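Local coordinates for BRAMP domain protein (Streptomyces davawensis, PDB 5MLD), which replaces the C-8 methyl group of riboflavin-5'-phosphate with an amino group taken from glutamate, a step in making the antibiotic roseoflavin, at residues P30-E35 and A82-I87. Sequence-based numbering, arbitrary orientation.
Sequences PLYEKE and ADILVI
Tyr32, in the last turn of helix 20-34, is the residue of 30-35 making this contact, reaching Ile84 and Val86 on strand 84-92. Its CA lies 10.2 Å from the CA of Ile84, a span that a long, rigid phenol bridges. With CG anti to the carbonyl carbon (chi1 -85°), the ring extends from the helix to the sheet, and its far end does the touching. CE1, on one side of the ring's far end, meets Ile84 CD1 at 4.0 Å, while CE2, on the other side, lies 4.1 Å from Val86 CG2. Both methyls come up obliquely to the ring plane. The hydroxyl rests over neighbouring methyls of the two side chains, with OH 3.5 Å from Val86 CG2 and 3.9 Å from Ile84 CG2. Ile84 and Val86, two apart on an extended strand, point to the same face, and their branched side chains suit strand geometry and make an apolar seat for the ring. The buried phenol oxygen is satisfied by a hydrogen bond to Thr196, so tyrosine gives its ring carbons to the sheet and its polar end to helix 183-205. Farther along, Glu35 leaves the helix and forms a salt bridge to Arg201 of that same helix. Helices 20-34 and 183-205 thus meet over one face of the parallel core of the flavodoxin-like sheet, where strand 84-92 runs between strands 4-9 and 125-132.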
loop_
_atom_site.group_PDB
_atom_site.type_symbol
_atom_site.label_atom_id
_atom_site.label_comp_id
_atom_site.label_asym_id
_atom_site.label_seq_id
_atom_site.Cartn_x
_atom_site.Cartn_y
_atom_site.Cartn_z
ATOM N N PRO A 30 20.041 -23.497 -5.356
ATOM C CA PRO A 30 20.235 -24.951 -5.170
ATOM C C PRO A 30 18.971 -25.667 -4.746
ATOM O O PRO A 30 18.814 -26.855 -5.063
ATOM C CB PRO A 30 21.323 -25.052 -4.091
ATOM C CG PRO A 30 21.307 -23.735 -3.408
ATOM C CD PRO A 30 20.899 -22.725 -4.445
ATOM N N LEU A 31 18.057 -24.989 -4.049
ATOM C CA LEU A 31 16.797 -25.630 -3.690
ATOM C C LEU A 31 15.945 -25.903 -4.928
ATOM O O LEU A 31 15.356 -26.986 -5.055
ATOM C CB LEU A 31 16.027 -24.778 -2.683
ATOM C CG LEU A 31 16.691 -24.570 -1.325
ATOM C CD1 LEU A 31 15.894 -23.532 -0.552
ATOM C CD2 LEU A 31 16.799 -25.878 -0.540
ATOM N N TYR A 32 15.868 -24.944 -5.859
ATOM C CA TYR A 32 15.143 -25.213 -7.101
ATOM C C TYR A 32 15.797 -26.348 -7.876
ATOM O O TYR A 32 15.102 -27.223 -8.406
ATOM C CB TYR A 32 15.065 -23.966 -7.982
ATOM C CG TYR A 32 13.925 -23.030 -7.658
ATOM C CD1 TYR A 32 12.615 -23.470 -7.709
ATOM C CD2 TYR A 32 14.161 -21.699 -7.291
ATOM C CE1 TYR A 32 11.567 -22.630 -7.411
ATOM C CE2 TYR A 32 13.118 -20.845 -6.993
ATOM C CZ TYR A 32 11.816 -21.316 -7.058
ATOM O OH TYR A 32 10.760 -20.501 -6.751
ATOM N N GLU A 33 17.136 -26.362 -7.935
ATOM C CA GLU A 33 17.822 -27.412 -8.679
ATOM C C GLU A 33 17.550 -28.788 -8.073
ATOM O O GLU A 33 17.423 -29.776 -8.810
ATOM C CB GLU A 33 19.325 -27.119 -8.745
ATOM C CG GLU A 33 19.686 -25.836 -9.522
ATOM C CD GLU A 33 19.385 -25.885 -11.034
ATOM O OE1 GLU A 33 19.079 -26.971 -11.569
ATOM O OE2 GLU A 33 19.471 -24.827 -11.711
ATOM N N LYS A 34 17.459 -28.876 -6.736
ATOM C CA LYS A 34 17.091 -30.143 -6.097
ATOM C C LYS A 34 15.676 -30.568 -6.466
ATOM O O LYS A 34 15.369 -31.769 -6.454
ATOM C CB LYS A 34 17.187 -30.052 -4.570
ATOM C CG LYS A 34 18.571 -29.823 -3.991
ATOM C CD LYS A 34 18.480 -29.600 -2.489
ATOM C CE LYS A 34 19.854 -29.352 -1.856
ATOM N NZ LYS A 34 20.788 -30.513 -2.031
ATOM N N GLU A 35 14.789 -29.600 -6.744
ATOM C CA GLU A 35 13.437 -29.875 -7.228
ATOM C C GLU A 35 13.409 -30.312 -8.688
ATOM O O GLU A 35 12.324 -30.608 -9.211
ATOM C CB GLU A 35 12.540 -28.637 -7.071
ATOM C CG GLU A 35 12.160 -28.292 -5.639
ATOM C CD GLU A 35 10.931 -29.065 -5.149
ATOM O OE1 GLU A 35 10.380 -29.894 -5.915
ATOM O OE2 GLU A 35 10.510 -28.835 -4.000
ATOM N N ALA A 82 9.873 -19.054 -19.117
ATOM C CA ALA A 82 10.048 -19.538 -17.756
ATOM C C ALA A 82 8.708 -19.966 -17.168
ATOM O O ALA A 82 7.704 -19.257 -17.292
ATOM C CB ALA A 82 10.684 -18.460 -16.884
ATOM N N ASP A 83 8.702 -21.128 -16.519
ATOM C CA ASP A 83 7.496 -21.604 -15.858
ATOM C C ASP A 83 7.308 -20.942 -14.505
ATOM O O ASP A 83 6.168 -20.759 -14.060
ATOM C CB ASP A 83 7.565 -23.124 -15.729
ATOM C CG ASP A 83 7.887 -23.781 -17.049
ATOM O OD1 ASP A 83 6.957 -23.861 -17.876
ATOM O OD2 ASP A 83 9.060 -24.177 -17.279
ATOM N N ILE A 84 8.407 -20.562 -13.855
ATOM C CA ILE A 84 8.370 -19.838 -12.591
ATOM C C ILE A 84 9.125 -18.527 -12.795
ATOM O O ILE A 84 10.223 -18.524 -13.361
ATOM C CB ILE A 84 9.000 -20.653 -11.446
ATOM C CG1 ILE A 84 8.216 -21.948 -11.182
ATOM C CG2 ILE A 84 9.021 -19.821 -10.182
ATOM C CD1 ILE A 84 8.988 -22.952 -10.390
ATOM N N LEU A 85 8.523 -17.418 -12.358
ATOM C CA LEU A 85 9.174 -16.111 -12.352
ATOM C C LEU A 85 9.345 -15.686 -10.899
ATOM O O LEU A 85 8.362 -15.550 -10.172
ATOM C CB LEU A 85 8.351 -15.073 -13.123
ATOM C CG LEU A 85 8.987 -13.672 -13.081
ATOM C CD1 LEU A 85 10.299 -13.675 -13.852
ATOM C CD2 LEU A 85 8.071 -12.605 -13.641
ATOM N N VAL A 86 10.583 -15.547 -10.457
ATOM C CA VAL A 86 10.864 -15.042 -9.122
ATOM C C VAL A 86 11.439 -13.652 -9.289
ATOM O O VAL A 86 12.547 -13.501 -9.823
ATOM C CB VAL A 86 11.844 -15.934 -8.356
ATOM C CG1 VAL A 86 12.134 -15.310 -6.986
ATOM C CG2 VAL A 86 11.299 -17.367 -8.247
ATOM N N ILE A 87 10.720 -12.639 -8.815
ATOM C CA ILE A 87 11.303 -11.304 -8.718
ATOM C C ILE A 87 12.083 -11.240 -7.410
ATOM O O ILE A 87 11.542 -11.526 -6.338
ATOM C CB ILE A 87 10.231 -10.207 -8.772
ATOM C CG1 ILE A 87 9.385 -10.289 -10.054
ATOM C CG2 ILE A 87 10.901 -8.830 -8.606
ATOM C CD1 ILE A 87 10.144 -10.018 -11.321
#